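Long-range contacts in initiator protein NS1 (Murine minute virus, PDB 4R94), which nicks viral DNA at the replication origin with its magnesium-dependent N-terminal nuclease domain, the part described here, and unwinds it as an ATP-driven helicase: residues Phe28-Glu33 against Glu181-Leu186; Gly62-Trp67 against Gln86-Asp91; Lys96-Val101 against Arg147-Tyr152. One frame throughout, in Å; residues are numbered along the deposited sequence.

Interaction 1 (Phe28-Glu33 against Glu181-Leu186); sequences FVFKNE and EWVTLL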
loop_
_atom_site.group_PDB
_atom_site.type_symbol
_atom_site.label_atom_id
_atom_site.label_comp_id
_atom_site.label_asym_id
_atom_site.label_seq_id
_atom_site.Cartn_x
_atom_site.Cartn_y
_atom_site.Cartn_z
ATOM N N PHE A 28 3.102 5.040 6.111
ATOM C CA PHE A 28 1.638 5.033 6.169
ATOM C C PHE A 28 1.077 3.621 6.049
ATOM O O PHE A 28 1.711 2.735 5.481
ATOM C CB PHE A 28 1.021 5.860 5.025
ATOM C CG PHE A 28 1.414 7.305 5.021
ATOM C CD1 PHE A 28 0.797 8.208 5.874
ATOM C CD2 PHE A 28 2.380 7.767 4.136
ATOM C CE1 PHE A 28 1.136 9.536 5.856
ATOM C CE2 PHE A 28 2.731 9.116 4.115
ATOM C CZ PHE A 28 2.120 9.990 4.998
ATOM N N VAL A 29 -0.123 3.412 6.574
ATOM C CA VAL A 29 -0.890 2.217 6.249
ATOM C C VAL A 29 -2.257 2.637 5.724
ATOM O O VAL A 29 -2.955 3.453 6.337
ATOM C CB VAL A 29 -1.058 1.277 7.462
ATOM C CG1 VAL A 29 -1.923 0.098 7.100
ATOM C CG2 VAL A 29 0.305 0.787 7.925
ATOM N N PHE A 30 -2.603 2.108 4.554
ATOM C CA PHE A 30 -3.923 2.283 3.961
ATOM C C PHE A 30 -4.727 1.060 4.332
ATOM O O PHE A 30 -4.262 -0.077 4.165
ATOM C CB PHE A 30 -3.835 2.430 2.439
ATOM C CG PHE A 30 -3.308 3.774 1.966
ATOM C CD1 PHE A 30 -1.969 4.117 2.126
ATOM C CD2 PHE A 30 -4.154 4.661 1.309
ATOM C CE1 PHE A 30 -1.489 5.341 1.665
ATOM C CE2 PHE A 30 -3.686 5.879 0.840
ATOM C CZ PHE A 30 -2.359 6.227 1.014
ATOM N N LYS A 31 -5.930 1.270 4.848
ATOM C CA LYS A 31 -6.744 0.111 5.216
ATOM C C LYS A 31 -8.213 0.381 5.013
ATOM O O LYS A 31 -8.603 1.444 4.545
ATOM C CB LYS A 31 -6.482 -0.281 6.671
ATOM C CG LYS A 31 -6.915 0.768 7.655
ATOM C CD LYS A 31 -6.404 0.416 9.052
ATOM C CE LYS A 31 -6.613 1.558 10.017
ATOM N NZ LYS A 31 -5.925 1.271 11.322
ATOM N N ASN A 32 -9.029 -0.603 5.346
ATOM C CA ASN A 32 -10.456 -0.342 5.502
ATOM C C ASN A 32 -10.944 -1.189 6.659
ATOM O O ASN A 32 -10.206 -2.022 7.190
ATOM C CB ASN A 32 -11.258 -0.591 4.215
ATOM C CG ASN A 32 -11.118 -2.001 3.660
ATOM O OD1 ASN A 32 -10.898 -2.961 4.385
ATOM N ND2 ASN A 32 -11.291 -2.123 2.348
ATOM N N GLU A 33 -12.152 -0.892 7.106
ATOM C CA GLU A 33 -12.752 -1.612 8.226
ATOM C C GLU A 33 -14.146 -1.974 7.797
ATOM O O GLU A 33 -14.710 -1.335 6.917
ATOM C CB GLU A 33 -12.766 -0.759 9.497
ATOM C CG GLU A 33 -11.369 -0.427 9.996
ATOM C CD GLU A 33 -11.361 0.523 11.164
ATOM O OE1 GLU A 33 -12.458 0.906 11.625
ATOM O OE2 GLU A 33 -10.247 0.889 11.613
ATOM N N GLU A 181 -9.857 7.128 10.577
ATOM C CA GLU A 181 -8.486 7.156 10.085
ATOM C C GLU A 181 -8.097 5.889 9.343
ATOM O O GLU A 181 -7.238 5.123 9.801
ATOM C CB GLU A 181 -7.517 7.393 11.245
ATOM C CG GLU A 181 -7.686 8.757 11.885
ATOM C CD GLU A 181 -6.508 9.148 12.761
ATOM O OE1 GLU A 181 -5.752 8.259 13.213
ATOM O OE2 GLU A 181 -6.339 10.360 12.984
ATOM N N TRP A 182 -8.727 5.675 8.191
ATOM C CA TRP A 182 -8.386 4.525 7.371
ATOM C C TRP A 182 -7.063 4.727 6.620
ATOM O O TRP A 182 -6.641 3.847 5.866
ATOM C CB TRP A 182 -9.514 4.228 6.378
ATOM C CG TRP A 182 -10.735 3.621 7.026
ATOM C CD1 TRP A 182 -10.990 3.502 8.363
ATOM C CD2 TRP A 182 -11.857 3.040 6.352
ATOM N NE1 TRP A 182 -12.212 2.889 8.562
ATOM C CE2 TRP A 182 -12.761 2.597 7.340
ATOM C CE3 TRP A 182 -12.188 2.857 5.005
ATOM C CZ2 TRP A 182 -13.974 1.983 7.025
ATOM C CZ3 TRP A 182 -13.392 2.251 4.689
ATOM C CH2 TRP A 182 -14.269 1.819 5.696
ATOM N N VAL A 183 -6.433 5.890 6.797
ATOM C CA VAL A 183 -5.005 5.992 6.525
ATOM C C VAL A 183 -4.316 6.345 7.825
ATOM O O VAL A 183 -4.647 7.371 8.423
ATOM C CB VAL A 183 -4.648 7.062 5.486
ATOM C CG1 VAL A 183 -3.148 7.093 5.288
ATOM C CG2 VAL A 183 -5.363 6.788 4.143
ATOM N N THR A 184 -3.377 5.510 8.271
ATOM C CA THR A 184 -2.636 5.805 9.498
ATOM C C THR A 184 -1.214 6.263 9.171
ATOM O O THR A 184 -0.673 5.935 8.115
ATOM C CB THR A 184 -2.577 4.591 10.443
ATOM O OG1 THR A 184 -1.857 3.514 9.831
ATOM C CG2 THR A 184 -3.967 4.120 10.818
ATOM N N LEU A 185 -0.620 7.007 10.105
ATOM C CA LEU A 185 0.748 7.505 10.002
ATOM C C LEU A 185 1.550 7.008 11.204
ATOM O O LEU A 185 1.082 7.111 12.337
ATOM C CB LEU A 185 0.745 9.034 9.954
ATOM C CG LEU A 185 2.079 9.745 10.175
ATOM C CD1 LEU A 185 2.978 9.620 8.953
ATOM C CD2 LEU A 185 1.806 11.204 10.551
ATOM N N LEU A 186 2.736 6.473 10.961
ATOM C CA LEU A 186 3.588 5.995 12.055
ATOM C C LEU A 186 4.040 7.166 12.917
ATOM O O LEU A 186 4.559 8.158 12.405
ATOM C CB LEU A 186 4.811 5.250 11.523
ATOM C CG LEU A 186 5.661 4.632 12.645
ATOM C CD1 LEU A 186 4.903 3.477 13.282
ATOM C CD2 LEU A 186 7.011 4.170 12.112
HETATM O O HOH W 1 -6.933 3.741 12.259
#
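A chi1 of 65° sets CG of Lys31 between its backbone N and carbonyl carbon, and one of -73° places CG of Trp182 anti to its carbonyl carbon; the two residues meet beside an antiparallel strand pair of the nuclease domain's central sheet. Extended beyond CG, the lysine chain carries its ammonium across the neighbouring strand, and Lys31 NZ lies 3.5 Å from Thr184 CG2. The Trp182 indole lies under the backbone of Asn32 and Glu33: Asn32 CA sits over the six-membered ring, 3.8 Å from its centroid, and Glu33 N packs on the same face. Polar Asn32 ND2 turns elsewhere, to Trp44 O.

Val29 and Thr184 form the hydrogen-bonded pair, Val29 N to Thr184 O at 3.0 Å and Thr184 N to Val29 O at 2.9 Å; Lys31 N adds a bond to Trp182 O. Phe28, Phe30, Val183 and Leu185 share one face of the sheet, where Val183 CG2 lies over the Phe30 ring. On the other face Val29 touches the metal ligands His127 and His129. At the edge of the pair a water accepts from Lys31 NZ (2.8 Å) and lies 2.8 Å from Glu181 O, to which it probably donates.

Interaction 2 (Gly62-Trp67 against Gln86-Asp91); sequences GAETTW and QVFIFD
Phe88 reaches out from helix 81-104 and lodges against three residues of helix 54-70, Ala63, Glu64 and Trp67, which lie along one side of that helix at i, i+1 and i+4. The two helical segments cross at 127° with their axes 9.1 Å apart, and no hydrogen bond joins them; the contact rests on the fit of side chains.

The Phe88 ring has CG anti to its own carbonyl carbon (chi1 -60°), a torsion that carries it across to helix 54-70. One face lies under the backbone of Glu64, whose CA stands almost directly above the ring centre at 4.2 Å from the centroid. Glu64 CG meets the ring at CD2 (3.6 Å), while the extended chain leads the carboxylate on to Gln60, which bonds OE2. The far end of the phenyl ring meets Trp67. With its CG opposite the backbone N (chi1 176°), Trp67 turns the indole to the ring end of Phe88, and Trp67 CB packs 3.5 Å from Phe88 CZ. The edge of Phe88 points toward the face of the indole in an offset edge-to-face pair, with 5.4 Å between the Phe88 and five-membered-ring centroids. Lys216 makes a cation-pi contact with the same indole.

Ala63 stands at the closest backbone approach, its CA 5.3 Å from Phe88 CA, and sets its CB against Phe88 CD1 and also against Asp91 OD2, 3.6 Å away. The Asp91 carboxylate is held from elsewhere: OD1 bonds His118 NE2 and OD2 forms a salt bridge with Lys95, probably favouring the ionised form in this buried setting.

Both helices pack here against the central sheet. Leu229 of strand 227-232 touches Ala63 and Trp67, and Val116 of strand 112-121 touches Asp91.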
loop_
_atom_site.group_PDB
_atom_site.type_symbol
_atom_site.label_atom_id
_atom_site.label_comp_id
_atom_site.label_asym_id
_atom_site.label_seq_id
_atom_site.Cartn_x
_atom_site.Cartn_y
_atom_site.Cartn_z
ATOM N N GLY A 62 -0.639 -2.211 -14.188
ATOM C CA GLY A 62 0.652 -2.372 -13.547
ATOM C C GLY A 62 0.624 -3.371 -12.400
ATOM O O GLY A 62 1.532 -4.182 -12.257
ATOM N N ALA A 63 -0.427 -3.336 -11.593
ATOM C CA ALA A 63 -0.533 -4.271 -10.465
ATOM C C ALA A 63 -0.681 -5.715 -10.947
ATOM O O ALA A 63 -0.067 -6.633 -10.398
ATOM C CB ALA A 63 -1.718 -3.892 -9.564
ATOM N N GLU A 64 -1.525 -5.901 -11.965
ATOM C CA GLU A 64 -1.743 -7.209 -12.573
ATOM C C GLU A 64 -0.447 -7.803 -13.080
ATOM O O GLU A 64 -0.141 -8.955 -12.810
ATOM C CB GLU A 64 -2.752 -7.096 -13.731
ATOM C CG GLU A 64 -4.163 -6.771 -13.282
ATOM C CD GLU A 64 -5.038 -6.260 -14.425
ATOM O OE1 GLU A 64 -4.501 -5.984 -15.517
ATOM O OE2 GLU A 64 -6.251 -6.108 -14.207
ATOM N N THR A 65 0.321 -7.012 -13.815
ATOM C CA THR A 65 1.550 -7.530 -14.410
ATOM C C THR A 65 2.623 -7.752 -13.348
ATOM O O THR A 65 3.405 -8.675 -13.442
ATOM C CB THR A 65 2.039 -6.598 -15.530
ATOM O OG1 THR A 65 1.093 -6.675 -16.605
ATOM C CG2 THR A 65 3.397 -7.028 -16.067
ATOM N N THR A 66 2.623 -6.929 -12.308
ATOM C CA THR A 66 3.524 -7.152 -11.184
ATOM C C THR A 66 3.213 -8.485 -10.509
ATOM O O THR A 66 4.130 -9.257 -10.193
ATOM C CB THR A 66 3.431 -5.997 -10.172
ATOM O OG1 THR A 66 3.958 -4.808 -10.775
ATOM C CG2 THR A 66 4.222 -6.313 -8.910
ATOM N N TRP A 67 1.928 -8.763 -10.298
ATOM C CA TRP A 67 1.519 -10.058 -9.770
ATOM C C TRP A 67 1.964 -11.186 -10.695
ATOM O O TRP A 67 2.541 -12.184 -10.256
ATOM C CB TRP A 67 0.002 -10.117 -9.563
ATOM C CG TRP A 67 -0.481 -11.474 -9.110
ATOM C CD1 TRP A 67 -0.785 -12.542 -9.910
ATOM C CD2 TRP A 67 -0.700 -11.913 -7.758
ATOM N NE1 TRP A 67 -1.178 -13.614 -9.141
ATOM C CE2 TRP A 67 -1.136 -13.254 -7.819
ATOM C CE3 TRP A 67 -0.565 -11.304 -6.503
ATOM C CZ2 TRP A 67 -1.449 -13.997 -6.677
ATOM C CZ3 TRP A 67 -0.873 -12.047 -5.364
ATOM C CH2 TRP A 67 -1.309 -13.378 -5.461
ATOM N N GLN A 86 -9.425 -7.489 -6.001
ATOM C CA GLN A 86 -9.580 -6.363 -5.089
ATOM C C GLN A 86 -8.226 -5.765 -4.735
ATOM O O GLN A 86 -8.104 -4.532 -4.619
ATOM C CB GLN A 86 -10.342 -6.777 -3.833
ATOM C CG GLN A 86 -10.536 -5.634 -2.823
ATOM C CD GLN A 86 -11.499 -4.570 -3.327
ATOM O OE1 GLN A 86 -12.700 -4.643 -3.065
ATOM N NE2 GLN A 86 -10.975 -3.576 -4.061
ATOM N N VAL A 87 -7.215 -6.615 -4.559
ATOM C CA VAL A 87 -5.872 -6.102 -4.230
ATOM C C VAL A 87 -5.325 -5.264 -5.397
ATOM O O VAL A 87 -4.710 -4.211 -5.178
ATOM C CB VAL A 87 -4.903 -7.236 -3.890
ATOM C CG1 VAL A 87 -3.470 -6.724 -3.844
ATOM C CG2 VAL A 87 -5.283 -7.859 -2.545
ATOM N N PHE A 88 -5.570 -5.703 -6.631
ATOM C CA PHE A 88 -5.123 -4.938 -7.800
ATOM C C PHE A 88 -5.806 -3.572 -7.858
ATOM O O PHE A 88 -5.167 -2.546 -8.114
ATOM C CB PHE A 88 -5.402 -5.688 -9.107
ATOM C CG PHE A 88 -4.716 -7.015 -9.199
ATOM C CD1 PHE A 88 -3.588 -7.283 -8.429
ATOM C CD2 PHE A 88 -5.202 -7.995 -10.049
ATOM C CE1 PHE A 88 -2.959 -8.512 -8.511
ATOM C CE2 PHE A 88 -4.572 -9.226 -10.136
ATOM C CZ PHE A 88 -3.457 -9.482 -9.369
ATOM N N ILE A 89 -7.116 -3.570 -7.630
ATOM C CA ILE A 89 -7.855 -2.326 -7.544
ATOM C C ILE A 89 -7.293 -1.443 -6.426
ATOM O O ILE A 89 -7.049 -0.277 -6.648
ATOM C CB ILE A 89 -9.351 -2.582 -7.328
ATOM C CG1 ILE A 89 -9.941 -3.182 -8.618
ATOM C CG2 ILE A 89 -10.068 -1.284 -6.943
ATOM C CD1 ILE A 89 -11.364 -3.683 -8.481
ATOM N N PHE A 90 -7.077 -1.992 -5.234
ATOM C CA PHE A 90 -6.571 -1.146 -4.150
ATOM C C PHE A 90 -5.182 -0.593 -4.476
ATOM O O PHE A 90 -4.868 0.541 -4.116
ATOM C CB PHE A 90 -6.533 -1.912 -2.829
ATOM C CG PHE A 90 -7.865 -2.054 -2.158
ATOM C CD1 PHE A 90 -8.863 -1.087 -2.309
ATOM C CD2 PHE A 90 -8.121 -3.155 -1.350
ATOM C CE1 PHE A 90 -10.101 -1.228 -1.666
ATOM C CE2 PHE A 90 -9.340 -3.282 -0.698
ATOM C CZ PHE A 90 -10.330 -2.328 -0.859
ATOM N N ASP A 91 -4.355 -1.374 -5.171
ATOM C CA ASP A 91 -3.022 -0.876 -5.542
ATOM C C ASP A 91 -3.169 0.371 -6.396
ATOM O O ASP A 91 -2.504 1.380 -6.154
ATOM C CB ASP A 91 -2.216 -1.946 -6.284
ATOM C CG ASP A 91 -0.731 -1.632 -6.324
ATOM O OD1 ASP A 91 -0.119 -1.528 -5.238
ATOM O OD2 ASP A 91 -0.187 -1.482 -7.445
#

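Interaction 3 (Lys96-Val101 against Arg147-Tyr152); sequences KCLFEV and RQLNVY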
loop_
_atom_site.group_PDB
_atom_site.type_symbol
_atom_site.label_atom_id
_atom_site.label_comp_id
_atom_site.label_asym_id
_atom_site.label_seq_id
_atom_site.Cartn_x
_atom_site.Cartn_y
_atom_site.Cartn_z
ATOM N N LYS A 96 -3.090 6.261 -6.763
ATOM C CA LYS A 96 -3.813 7.466 -7.178
ATOM C C LYS A 96 -3.785 8.506 -6.057
ATOM O O LYS A 96 -3.550 9.682 -6.313
ATOM C CB LYS A 96 -5.261 7.154 -7.564
ATOM C CG LYS A 96 -5.999 8.347 -8.144
ATOM C CD LYS A 96 -5.518 8.624 -9.551
ATOM C CE LYS A 96 -6.329 9.748 -10.195
ATOM N NZ LYS A 96 -5.925 9.945 -11.604
ATOM N N CYS A 97 -3.997 8.061 -4.815
ATOM C CA CYS A 97 -4.009 8.986 -3.684
ATOM C C CYS A 97 -2.653 9.650 -3.500
ATOM O O CYS A 97 -2.564 10.864 -3.287
ATOM C CB CYS A 97 -4.397 8.266 -2.388
ATOM S SG CYS A 97 -6.105 7.745 -2.373
ATOM N N LEU A 98 -1.600 8.841 -3.554
ATOM C CA LEU A 98 -0.245 9.348 -3.402
ATOM C C LEU A 98 0.032 10.379 -4.493
ATOM O O LEU A 98 0.556 11.456 -4.215
ATOM C CB LEU A 98 0.779 8.215 -3.485
ATOM C CG LEU A 98 0.689 7.114 -2.430
ATOM C CD1 LEU A 98 1.656 6.000 -2.814
ATOM C CD2 LEU A 98 0.984 7.662 -1.040
ATOM N N PHE A 99 -0.313 10.033 -5.728
ATOM C CA PHE A 99 -0.007 10.917 -6.860
ATOM C C PHE A 99 -0.818 12.215 -6.790
ATOM O O PHE A 99 -0.313 13.275 -7.154
ATOM C CB PHE A 99 -0.238 10.192 -8.186
ATOM C CG PHE A 99 0.665 9.002 -8.391
ATOM C CD1 PHE A 99 1.818 8.842 -7.638
ATOM C CD2 PHE A 99 0.354 8.041 -9.337
ATOM C CE1 PHE A 99 2.640 7.749 -7.835
ATOM C CE2 PHE A 99 1.175 6.952 -9.534
ATOM C CZ PHE A 99 2.312 6.808 -8.789
ATOM N N GLU A 100 -2.057 12.135 -6.304
ATOM C CA GLU A 100 -2.876 13.328 -6.131
ATOM C C GLU A 100 -2.247 14.281 -5.131
ATOM O O GLU A 100 -2.238 15.494 -5.359
ATOM C CB GLU A 100 -4.300 12.954 -5.702
ATOM C CG GLU A 100 -5.086 12.321 -6.835
ATOM C CD GLU A 100 -6.493 11.886 -6.467
ATOM O OE1 GLU A 100 -6.687 11.322 -5.371
ATOM O OE2 GLU A 100 -7.405 12.089 -7.299
ATOM N N VAL A 101 -1.691 13.751 -4.036
ATOM C CA VAL A 101 -1.069 14.626 -3.055
ATOM C C VAL A 101 0.250 15.181 -3.593
ATOM O O VAL A 101 0.558 16.354 -3.377
ATOM C CB VAL A 101 -0.869 13.905 -1.711
ATOM C CG1 VAL A 101 -0.193 14.832 -0.701
ATOM C CG2 VAL A 101 -2.250 13.491 -1.198
ATOM N N ARG A 147 -3.559 13.419 6.616
ATOM C CA ARG A 147 -4.905 13.957 6.439
ATOM C C ARG A 147 -5.326 14.016 4.969
ATOM O O ARG A 147 -6.434 13.600 4.622
ATOM C CB ARG A 147 -5.011 15.347 7.064
ATOM C CG ARG A 147 -6.401 15.947 6.916
ATOM C CD ARG A 147 -6.570 17.169 7.799
ATOM N NE ARG A 147 -5.503 18.143 7.587
ATOM C CZ ARG A 147 -5.495 19.037 6.603
ATOM N NH1 ARG A 147 -6.499 19.081 5.737
ATOM N NH2 ARG A 147 -4.484 19.887 6.484
ATOM N N GLN A 148 -4.443 14.522 4.115
ATOM C CA GLN A 148 -4.736 14.651 2.691
ATOM C C GLN A 148 -4.944 13.287 2.059
ATOM O O GLN A 148 -5.889 13.079 1.281
ATOM C CB GLN A 148 -3.611 15.384 1.972
ATOM C CG GLN A 148 -3.488 16.832 2.392
ATOM C CD GLN A 148 -4.726 17.622 2.037
ATOM O OE1 GLN A 148 -5.278 17.466 0.948
ATOM N NE2 GLN A 148 -5.179 18.463 2.961
ATOM N N LEU A 149 -4.054 12.361 2.397
ATOM C CA LEU A 149 -4.171 11.004 1.901
ATOM C C LEU A 149 -5.492 10.384 2.331
ATOM O O LEU A 149 -6.111 9.682 1.544
ATOM C CB LEU A 149 -2.988 10.137 2.377
ATOM C CG LEU A 149 -1.660 10.388 1.652
ATOM C CD1 LEU A 149 -0.576 9.501 2.272
ATOM C CD2 LEU A 149 -1.742 10.182 0.116
ATOM N N ASN A 150 -5.925 10.630 3.563
ATOM C CA ASN A 150 -7.180 10.046 4.026
ATOM C C ASN A 150 -8.362 10.676 3.298
ATOM O O ASN A 150 -9.345 9.994 3.016
ATOM C CB ASN A 150 -7.343 10.213 5.540
ATOM C CG ASN A 150 -8.134 9.079 6.177
ATOM O OD1 ASN A 150 -7.893 8.726 7.318
ATOM N ND2 ASN A 150 -9.060 8.495 5.436
ATOM N N VAL A 151 -8.263 11.962 2.967
ATOM C CA VAL A 151 -9.319 12.589 2.141
ATOM C C VAL A 151 -9.470 11.878 0.802
ATOM O O VAL A 151 -10.575 11.460 0.426
ATOM C CB VAL A 151 -9.041 14.079 1.889
ATOM C CG1 VAL A 151 -10.024 14.632 0.826
ATOM C CG2 VAL A 151 -9.162 14.851 3.190
ATOM N N TYR A 152 -8.370 11.708 0.079
ATOM C CA TYR A 152 -8.450 11.080 -1.239
ATOM C C TYR A 152 -8.810 9.599 -1.158
ATOM O O TYR A 152 -9.563 9.095 -1.997
ATOM C CB TYR A 152 -7.144 11.266 -2.007
ATOM C CG TYR A 152 -6.931 12.704 -2.442
ATOM C CD1 TYR A 152 -7.869 13.353 -3.248
ATOM C CD2 TYR A 152 -5.813 13.408 -2.028
ATOM C CE1 TYR A 152 -7.683 14.671 -3.635
ATOM C CE2 TYR A 152 -5.619 14.718 -2.406
ATOM C CZ TYR A 152 -6.550 15.344 -3.201
ATOM O OH TYR A 152 -6.344 16.658 -3.574
#
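Two helices that pack on the same face of the central sheet, 81-104 and 142-160, meet through Cys97, Leu98, Glu100 and Val101 on one side and Gln148, Leu149 and Tyr152 on the other. The short segments cross at 127° with axes 9.0 Å apart, and side-chain packing joins them without a hydrogen bond.

Tyr152 lies under Glu100. The aliphatic start of Glu100 covers one ring face, CB standing 3.9 Å from the centroid and only 9° off the normal. From there the carboxylate stays near the ring, its plane turned 46° from it, and OE1 comes to 3.2 Å from Tyr152 CD1. That oxygen has its hydrogen bond outside the pair, from Trp156 NE1 one turn further along helix 142-160, which helps fix the carboxylate over the ring. Val101 CG2 approaches the same ring at its edge, 3.7 Å from Tyr152 CD2, and the thiol of Cys97 rests against the root of the side chain, SG 3.7 Å from Tyr152 CB.

Leu149 has CG anti to its carbonyl carbon, and its end swings toward the partner helix. Leu149 CD2 is shared by three neighbours: Val101 CG2 at 3.6 Å, Leu98 CD2 at 3.9 Å and the carbonyl oxygen of Cys97.

Beneath the two helices runs strand 24-31, where Phe30 touches both Cys97 and Leu149, while Trp153 and Trp145 of helix 142-160 extend the packing around Cys97 and Val101.

Interactions 2 and 3, whose centres are about 18 Å apart, both use helix 81-104: the earlier part of the helix meets helix 54-70 and the later part helix 142-160. Both are nested in the chain loop closed by interaction 1. Interaction 3 lies about 12 Å from interaction 1, centre to centre, and touches it where Leu149 meets Phe28 and where Asn150 OD1 makes a weak hydrogen bond to Val183 N. Interactions 1 and 2 meet through Asn32 and Phe90. The magnesium bound by Glu119, His127 and His129 is about 6 Å from the Val29 side chain of interaction 1, against about 14 Å for that of Asp91 in interaction 2; in interaction 3 the Leu98 side chain is about 10 Å from that of His129.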